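Local coordinates for rhamnosidase B (Bacillus sp., PDB 2OKX), which hydrolyses terminal alpha-L-rhamnose residues from alpha-L-rhamnosides, as an alpha-L-rhamnosidase of glycoside hydrolase family 78, at residues 694-699 and 738-743; 749-752 and 758-761; 18-23 and 222-227. One frame throughout, in Å; residues are numbered along the deposited sequence.

Contact 1 of 3, residues 694-699 and 738-743; sequences IVTHQN and AVLWDE
Thr696 and Leu740 face each other with their CA atoms 7.1 Å apart, too far for backbone pairing: strands 694-695 and 741-742 are the two outer strands of a small antiparallel sheet, and strand 747-752 runs between them. The side chains bridge this gap tip to tip. In Leu740, set where helix 723-739 gives way to strand 741-742, CG stands anti to the carbonyl carbon (chi1 -60°), which directs the branch at Thr696. Leu740 CD1 lies 3.5 Å from Thr696 OG1 and 3.8 Å from Thr696 CG2. The other methyl, Leu740 CD2, is 3.8 Å from Thr696 OG1. Ile694 adds a looser apolar touch, its CG2 4.4 Å from Leu740 CD1. The start of helix 696-715 is tied by Asn699, whose ND2 gives a nearly straight bond (2.9 Å, 167°) to the O of the N-cap residue Val695, arriving from above the carbonyl plane. Cutting Leu740 back to an alanine is likely to open a gap beside Thr696 CG2 and to cost Ile694 one of its apolar neighbours. Thr696 OG1 bonds to Ile749 O and, weakly, to Asp750 O, both on the central strand. Between the two segments, which bring together the start of helix 696-715 and the end of helix 723-739 in the six-hairpin glycosidase domain, the contact is van der Waals packing without a hydrogen bond.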
loop_
_atom_site.group_PDB
_atom_site.type_symbol
_atom_site.label_atom_id
_atom_site.label_comp_id
_atom_site.label_asym_id
_atom_site.label_seq_id
_atom_site.Cartn_x
_atom_site.Cartn_y
_atom_site.Cartn_z
ATOM N N ILE A 694 5.542 29.569 3.110
ATOM C CA ILE A 694 4.944 29.694 1.784
ATOM C C ILE A 694 5.590 28.854 0.686
ATOM O O ILE A 694 6.623 29.227 0.130
ATOM C CB ILE A 694 4.951 31.172 1.327
ATOM C CG1 ILE A 694 4.353 32.057 2.422
ATOM C CG2 ILE A 694 4.145 31.330 0.048
ATOM C CD1 ILE A 694 4.417 33.539 2.113
ATOM N N VAL A 695 4.968 27.721 0.374
ATOM C CA VAL A 695 5.474 26.845 -0.677
ATOM C C VAL A 695 4.678 27.157 -1.943
ATOM O O VAL A 695 3.453 27.025 -1.973
ATOM C CB VAL A 695 5.307 25.362 -0.290
ATOM C CG1 VAL A 695 5.884 24.470 -1.380
ATOM C CG2 VAL A 695 6.009 25.098 1.040
ATOM N N THR A 696 5.383 27.572 -2.988
ATOM C CA THR A 696 4.746 27.963 -4.238
ATOM C C THR A 696 3.817 26.945 -4.896
ATOM O O THR A 696 2.669 27.270 -5.196
ATOM C CB THR A 696 5.802 28.416 -5.272
ATOM O OG1 THR A 696 6.636 29.427 -4.689
ATOM C CG2 THR A 696 5.126 29.003 -6.509
ATOM N N HIS A 697 4.283 25.716 -5.110
ATOM C CA HIS A 697 3.423 24.738 -5.776
ATOM C C HIS A 697 2.028 24.559 -5.170
ATOM O O HIS A 697 1.047 24.513 -5.911
ATOM C CB HIS A 697 4.135 23.379 -5.935
ATOM C CG HIS A 697 4.525 22.718 -4.649
ATOM N ND1 HIS A 697 3.615 22.397 -3.665
ATOM C CD2 HIS A 697 5.723 22.262 -4.215
ATOM C CE1 HIS A 697 4.236 21.771 -2.682
ATOM N NE2 HIS A 697 5.515 21.676 -2.990
ATOM N N GLN A 698 1.911 24.478 -3.846
ATOM C CA GLN A 698 0.579 24.317 -3.263
ATOM C C GLN A 698 -0.234 25.608 -3.299
ATOM O O GLN A 698 -1.461 25.584 -3.220
ATOM C CB GLN A 698 0.649 23.761 -1.833
ATOM C CG GLN A 698 1.639 24.431 -0.895
ATOM C CD GLN A 698 1.671 23.743 0.463
ATOM O OE1 GLN A 698 1.710 22.516 0.544
ATOM N NE2 GLN A 698 1.659 24.530 1.533
ATOM N N ASN A 699 0.448 26.740 -3.423
ATOM C CA ASN A 699 -0.254 28.014 -3.516
ATOM C C ASN A 699 -0.933 28.036 -4.884
ATOM O O ASN A 699 -2.084 28.451 -5.019
ATOM C CB ASN A 699 0.735 29.174 -3.390
ATOM C CG ASN A 699 0.815 29.715 -1.976
ATOM O OD1 ASN A 699 0.004 30.554 -1.575
ATOM N ND2 ASN A 699 1.781 29.225 -1.206
ATOM N N ALA A 738 2.842 38.562 -8.152
ATOM C CA ALA A 738 3.455 39.768 -7.606
ATOM C C ALA A 738 4.609 39.490 -6.647
ATOM O O ALA A 738 5.561 40.267 -6.573
ATOM C CB ALA A 738 2.395 40.608 -6.902
ATOM N N VAL A 739 4.533 38.376 -5.925
ATOM C CA VAL A 739 5.560 38.037 -4.946
ATOM C C VAL A 739 6.508 36.897 -5.315
ATOM O O VAL A 739 7.728 37.070 -5.335
ATOM C CB VAL A 739 4.909 37.683 -3.585
ATOM C CG1 VAL A 739 5.985 37.438 -2.536
ATOM C CG2 VAL A 739 3.967 38.799 -3.152
ATOM N N LEU A 740 5.939 35.731 -5.604
ATOM C CA LEU A 740 6.721 34.538 -5.913
ATOM C C LEU A 740 7.479 34.470 -7.236
ATOM O O LEU A 740 8.137 33.468 -7.518
ATOM C CB LEU A 740 5.822 33.311 -5.770
ATOM C CG LEU A 740 5.262 33.164 -4.351
ATOM C CD1 LEU A 740 4.287 32.001 -4.282
ATOM C CD2 LEU A 740 6.418 32.964 -3.375
ATOM N N TRP A 741 7.410 35.523 -8.044
ATOM C CA TRP A 741 8.117 35.527 -9.322
ATOM C C TRP A 741 9.451 36.268 -9.249
ATOM O O TRP A 741 9.559 37.311 -8.605
ATOM C CB TRP A 741 7.233 36.146 -10.411
ATOM C CG TRP A 741 7.920 36.310 -11.738
ATOM C CD1 TRP A 741 8.619 37.401 -12.172
ATOM C CD2 TRP A 741 7.983 35.347 -12.801
ATOM N NE1 TRP A 741 9.112 37.179 -13.437
ATOM C CE2 TRP A 741 8.736 35.926 -13.847
ATOM C CE3 TRP A 741 7.476 34.049 -12.970
ATOM C CZ2 TRP A 741 8.997 35.253 -15.048
ATOM C CZ3 TRP A 741 7.735 33.380 -14.165
ATOM C CH2 TRP A 741 8.489 33.986 -15.187
ATOM N N ASP A 742 10.467 35.713 -9.906
ATOM C CA ASP A 742 11.796 36.320 -9.936
ATOM C C ASP A 742 12.088 36.818 -11.348
ATOM O O ASP A 742 12.118 36.032 -12.296
ATOM C CB ASP A 742 12.862 35.302 -9.529
ATOM C CG ASP A 742 14.233 35.934 -9.352
ATOM O OD1 ASP A 742 14.405 36.716 -8.394
ATOM O OD2 ASP A 742 15.138 35.657 -10.168
ATOM N N GLU A 743 12.310 38.122 -11.485
ATOM C CA GLU A 743 12.590 38.717 -12.788
ATOM C C GLU A 743 13.902 38.254 -13.408
ATOM O O GLU A 743 13.948 37.924 -14.592
ATOM C CB GLU A 743 12.587 40.244 -12.680
ATOM C CG GLU A 743 11.225 40.836 -12.353
ATOM C CD GLU A 743 10.195 40.579 -13.439
ATOM O OE1 GLU A 743 9.017 40.946 -13.238
ATOM O OE2 GLU A 743 10.560 40.016 -14.496
#

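Contact 2 of 3, residues 749-752 and 758-761; sequences IDCI and RSDV
Ile752 and Arg758 form a single beta bridge, their CA atoms 4.3 Å apart, where the chain leaves strand 747-752 and doubles back after a short loop; an ST turn at Ser759 follows, and Val761 after it still contacts Asp750. Ser759 N donates to Cys751 O at 2.8 Å and 162°. Further along, a weaker bond runs from Asp750 N to Val761 O at 3.3 Å. Ser759 OG, swung anti to its backbone N (chi1 174°), accepts from Val761 N at 3.0 Å, which makes the turn; it also bonds to Asp688 OD2, so it probably gives its proton there. Both carboxylate oxygens of Asp750 have partners: OD1 meets the hydroxyls of Ser763 and Thr766, and OD2 takes the backbone N of Asp688. These bonds tie the loop at Asp688, and Ser763 and Thr766 at the start of helix 764-772, to the strand. Val761 CG1 packs 3.4 Å from Asp750 OD2. Arg758, bent at chi3, turns its guanidinium back so that NH2 reaches the carbonyl of Val739 near the end of helix 723-739. Crossing it at about a right angle, Ile749 sets CD1 over the centre of one guanidinium face, 3.9 Å above the plane.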
loop_
_atom_site.group_PDB
_atom_site.type_symbol
_atom_site.label_atom_id
_atom_site.label_comp_id
_atom_site.label_asym_id
_atom_site.label_seq_id
_atom_site.Cartn_x
_atom_site.Cartn_y
_atom_site.Cartn_z
ATOM N N ILE A 749 9.846 31.105 -7.730
ATOM C CA ILE A 749 10.725 30.535 -6.716
ATOM C C ILE A 749 9.986 29.399 -6.016
ATOM O O ILE A 749 8.761 29.421 -5.912
ATOM C CB ILE A 749 11.129 31.593 -5.667
ATOM C CG1 ILE A 749 9.894 32.083 -4.912
ATOM C CG2 ILE A 749 11.827 32.759 -6.353
ATOM C CD1 ILE A 749 10.205 33.060 -3.787
ATOM N N ASP A 750 10.729 28.406 -5.539
ATOM C CA ASP A 750 10.114 27.275 -4.860
ATOM C C ASP A 750 9.325 27.665 -3.621
ATOM O O ASP A 750 8.256 27.106 -3.365
ATOM C CB ASP A 750 11.170 26.234 -4.485
ATOM C CG ASP A 750 11.349 25.176 -5.554
ATOM O OD1 ASP A 750 10.680 25.270 -6.608
ATOM O OD2 ASP A 750 12.156 24.247 -5.341
ATOM N N CYS A 751 9.837 28.623 -2.852
ATOM C CA CYS A 751 9.138 29.028 -1.641
ATOM C C CYS A 751 9.721 30.253 -0.951
ATOM O O CYS A 751 10.696 30.855 -1.406
ATOM C CB CYS A 751 9.157 27.882 -0.630
ATOM S SG CYS A 751 10.798 27.625 0.112
ATOM N N ILE A 752 9.083 30.599 0.160
ATOM C CA ILE A 752 9.493 31.692 1.028
ATOM C C ILE A 752 9.521 31.028 2.400
ATOM O O ILE A 752 8.486 30.597 2.913
ATOM C CB ILE A 752 8.471 32.851 1.055
ATOM C CG1 ILE A 752 8.456 33.571 -0.293
ATOM C CG2 ILE A 752 8.831 33.832 2.168
ATOM C CD1 ILE A 752 7.511 34.761 -0.341
ATOM N N ARG A 758 13.510 34.276 0.959
ATOM C CA ARG A 758 13.030 33.797 -0.330
ATOM C C ARG A 758 13.979 32.709 -0.808
ATOM O O ARG A 758 15.199 32.862 -0.737
ATOM C CB ARG A 758 13.002 34.943 -1.345
ATOM C CG ARG A 758 12.070 36.085 -0.972
ATOM C CD ARG A 758 12.343 37.314 -1.829
ATOM N NE ARG A 758 12.051 37.097 -3.245
ATOM C CZ ARG A 758 10.827 37.011 -3.754
ATOM N NH1 ARG A 758 9.765 37.123 -2.968
ATOM N NH2 ARG A 758 10.663 36.816 -5.058
ATOM N N SER A 759 13.415 31.606 -1.290
ATOM C CA SER A 759 14.220 30.494 -1.776
ATOM C C SER A 759 15.010 30.877 -3.018
ATOM O O SER A 759 14.566 31.697 -3.818
ATOM C CB SER A 759 13.327 29.293 -2.099
ATOM O OG SER A 759 14.080 28.255 -2.701
ATOM N N ASP A 760 16.183 30.277 -3.171
ATOM C CA ASP A 760 17.029 30.534 -4.327
ATOM C C ASP A 760 17.053 29.258 -5.164
ATOM O O ASP A 760 17.848 29.115 -6.098
ATOM C CB ASP A 760 18.444 30.898 -3.881
ATOM C CG ASP A 760 19.154 29.747 -3.201
ATOM O OD1 ASP A 760 18.578 29.164 -2.255
ATOM O OD2 ASP A 760 20.290 29.430 -3.612
ATOM N N VAL A 761 16.169 28.330 -4.810
ATOM C CA VAL A 761 16.060 27.057 -5.507
ATOM C C VAL A 761 14.958 27.123 -6.564
ATOM O O VAL A 761 13.842 27.560 -6.285
ATOM C CB VAL A 761 15.751 25.907 -4.511
ATOM C CG1 VAL A 761 15.579 24.590 -5.258
ATOM C CG2 VAL A 761 16.877 25.791 -3.491
#

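Contact 3 of 3, residues 18-23 and 222-227; sequences SPRNEW and ALDLRN
The guanidinium of Arg20 meets the carboxylate of Asp224 edge-on, the two planes turned 56° from each other. Arg20 reaches it on a side chain stretched from CG to NE, with CG anti to the backbone N (chi1 175°), which spans the wide gap between the backbones. Arg20 NH2 points at Asp224 OD1 at 2.8 Å, fairly straight and close to the guanidinium plane, and uses the anti lone pair of that oxygen. Arg20 NH1 makes a weak second bond to Asp224 OD1 at 3.4 Å, so the salt bridge rests on one carboxylate oxygen. The other oxygen has a separate task: Asp224 is the N-cap of helix 225-229, and its OD2 accepts from Asn227 N at 3.2 Å, the donor lying above the carboxylate plane. One residue thus caps the helix and receives the arginine sent from just before strand 22-31, joining the N-terminal beta domain to the D2 domain. The Asn227 amide stands almost perpendicular to the guanidinium, 89° between planes. Asn227 ND2 sits in the guanidinium plane 2.9 Å from Arg20 NH1, a close approach of two donors that makes the assignment of the amide's O and N doubtful. As modelled, Asn227 OD1 is hydrogen-bonded to Ser233 OG, while the Arg20 side chain touches Leu391.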
loop_
_atom_site.group_PDB
_atom_site.type_symbol
_atom_site.label_atom_id
_atom_site.label_comp_id
_atom_site.label_asym_id
_atom_site.label_seq_id
_atom_site.Cartn_x
_atom_site.Cartn_y
_atom_site.Cartn_z
ATOM N N SER A 18 -9.786 -6.613 22.747
ATOM C CA SER A 18 -9.040 -6.263 21.543
ATOM C C SER A 18 -7.620 -6.815 21.634
ATOM O O SER A 18 -6.663 -6.077 21.862
ATOM C CB SER A 18 -9.005 -4.740 21.370
ATOM O OG SER A 18 -8.328 -4.367 20.181
ATOM N N PRO A 19 -7.472 -8.133 21.457
ATOM C CA PRO A 19 -6.160 -8.773 21.521
ATOM C C PRO A 19 -5.298 -8.389 20.324
ATOM O O PRO A 19 -5.815 -8.036 19.260
ATOM C CB PRO A 19 -6.504 -10.256 21.535
ATOM C CG PRO A 19 -7.723 -10.309 20.669
ATOM C CD PRO A 19 -8.523 -9.119 21.147
ATOM N N ARG A 20 -3.986 -8.455 20.507
ATOM C CA ARG A 20 -3.059 -8.120 19.437
ATOM C C ARG A 20 -2.877 -9.291 18.480
ATOM O O ARG A 20 -2.687 -10.431 18.909
ATOM C CB ARG A 20 -1.687 -7.754 20.012
ATOM C CG ARG A 20 -0.601 -7.508 18.953
ATOM C CD ARG A 20 0.786 -7.666 19.563
ATOM N NE ARG A 20 1.891 -7.485 18.617
ATOM C CZ ARG A 20 2.346 -6.306 18.196
ATOM N NH1 ARG A 20 1.790 -5.175 18.622
ATOM N NH2 ARG A 20 3.389 -6.257 17.378
ATOM N N ASN A 21 -2.949 -8.999 17.185
ATOM C CA ASN A 21 -2.714 -10.004 16.153
ATOM C C ASN A 21 -3.307 -11.374 16.487
ATOM O O ASN A 21 -2.585 -12.361 16.578
ATOM C CB ASN A 21 -1.198 -10.125 15.950
ATOM C CG ASN A 21 -0.817 -11.022 14.782
ATOM O OD1 ASN A 21 0.325 -11.473 14.687
ATOM N ND2 ASN A 21 -1.759 -11.271 13.891
ATOM N N GLU A 22 -4.624 -11.436 16.660
ATOM C CA GLU A 22 -5.270 -12.702 16.977
ATOM C C GLU A 22 -6.255 -13.138 15.904
ATOM O O GLU A 22 -7.121 -12.370 15.494
ATOM C CB GLU A 22 -6.008 -12.609 18.321
ATOM C CG GLU A 22 -6.749 -13.889 18.707
ATOM C CD GLU A 22 -7.433 -13.796 20.062
ATOM O OE1 GLU A 22 -8.673 -13.612 20.108
ATOM O OE2 GLU A 22 -6.721 -13.899 21.082
ATOM N N TRP A 23 -6.114 -14.380 15.453
ATOM C CA TRP A 23 -7.014 -14.936 14.452
ATOM C C TRP A 23 -7.969 -15.870 15.194
ATOM O O TRP A 23 -7.542 -16.821 15.845
ATOM C CB TRP A 23 -6.211 -15.691 13.385
ATOM C CG TRP A 23 -5.347 -14.778 12.546
ATOM C CD1 TRP A 23 -5.150 -13.435 12.728
ATOM C CD2 TRP A 23 -4.574 -15.143 11.396
ATOM N NE1 TRP A 23 -4.305 -12.943 11.762
ATOM C CE2 TRP A 23 -3.936 -13.968 10.932
ATOM C CE3 TRP A 23 -4.358 -16.346 10.710
ATOM C CZ2 TRP A 23 -3.095 -13.963 9.810
ATOM C CZ3 TRP A 23 -3.520 -16.340 9.594
ATOM C CH2 TRP A 23 -2.901 -15.155 9.157
ATOM N N ALA A 222 12.446 -10.409 15.460
ATOM C CA ALA A 222 11.706 -9.252 14.988
ATOM C C ALA A 222 11.104 -8.610 16.234
ATOM O O ALA A 222 10.386 -9.266 17.001
ATOM C CB ALA A 222 10.606 -9.687 14.013
ATOM N N LEU A 223 11.410 -7.333 16.439
ATOM C CA LEU A 223 10.928 -6.603 17.606
ATOM C C LEU A 223 10.050 -5.418 17.245
ATOM O O LEU A 223 10.369 -4.660 16.334
ATOM C CB LEU A 223 12.110 -6.074 18.427
ATOM C CG LEU A 223 13.520 -6.646 18.249
ATOM C CD1 LEU A 223 14.474 -5.890 19.170
ATOM C CD2 LEU A 223 13.545 -8.127 18.555
ATOM N N ASP A 224 8.943 -5.258 17.962
ATOM C CA ASP A 224 8.068 -4.120 17.730
ATOM C C ASP A 224 8.454 -3.098 18.797
ATOM O O ASP A 224 7.824 -2.999 19.854
ATOM C CB ASP A 224 6.603 -4.522 17.869
ATOM C CG ASP A 224 5.657 -3.427 17.417
ATOM O OD1 ASP A 224 4.493 -3.743 17.090
ATOM O OD2 ASP A 224 6.073 -2.250 17.395
ATOM N N LEU A 225 9.522 -2.361 18.514
ATOM C CA LEU A 225 10.035 -1.353 19.431
ATOM C C LEU A 225 9.063 -0.202 19.652
ATOM O O LEU A 225 9.041 0.396 20.726
ATOM C CB LEU A 225 11.374 -0.821 18.913
ATOM C CG LEU A 225 12.517 -1.839 18.877
ATOM C CD1 LEU A 225 13.758 -1.212 18.252
ATOM C CD2 LEU A 225 12.812 -2.325 20.290
ATOM N N ARG A 226 8.259 0.107 18.640
ATOM C CA ARG A 226 7.285 1.191 18.745
ATOM C C ARG A 226 6.292 0.922 19.876
ATOM O O ARG A 226 6.100 1.760 20.758
ATOM C CB ARG A 226 6.532 1.353 17.416
ATOM C CG ARG A 226 5.360 2.339 17.446
ATOM C CD ARG A 226 4.560 2.233 16.151
ATOM N NE ARG A 226 3.272 2.921 16.200
ATOM C CZ ARG A 226 3.100 4.223 15.997
ATOM N NH1 ARG A 226 1.882 4.751 16.064
ATOM N NH2 ARG A 226 4.137 4.999 15.721
ATOM N N ASN A 227 5.662 -0.250 19.852
ATOM C CA ASN A 227 4.689 -0.594 20.878
ATOM C C ASN A 227 5.349 -0.946 22.219
ATOM O O ASN A 227 4.718 -0.845 23.271
ATOM C CB ASN A 227 3.793 -1.751 20.404
ATOM C CG ASN A 227 2.878 -1.359 19.242
ATOM O OD1 ASN A 227 2.737 -0.179 18.903
ATOM N ND2 ASN A 227 2.239 -2.355 18.637
#

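From the N terminus, contact 3 comes first: it closes a loop of 198 residues, rich in strand and without helix, and ties the approach to strand 22-31 to the end of strand 219-223 and the helix after it. Contact 1 follows, closing 38 mostly helical residues and joining the start of helix 696-715 to the end of helix 723-739. Contact 2 then closes only five, folding the loop before helix 764-772 onto strand 747-752. The three are in series; none nests or crosses. Contacts 1 and 2, centred 8 Å apart, share the three-stranded sheet, where Leu740 CD2 lies 3.7 Å from Ile752 CD1. Contact 3 stands about 46 Å from contact 1, centre to centre.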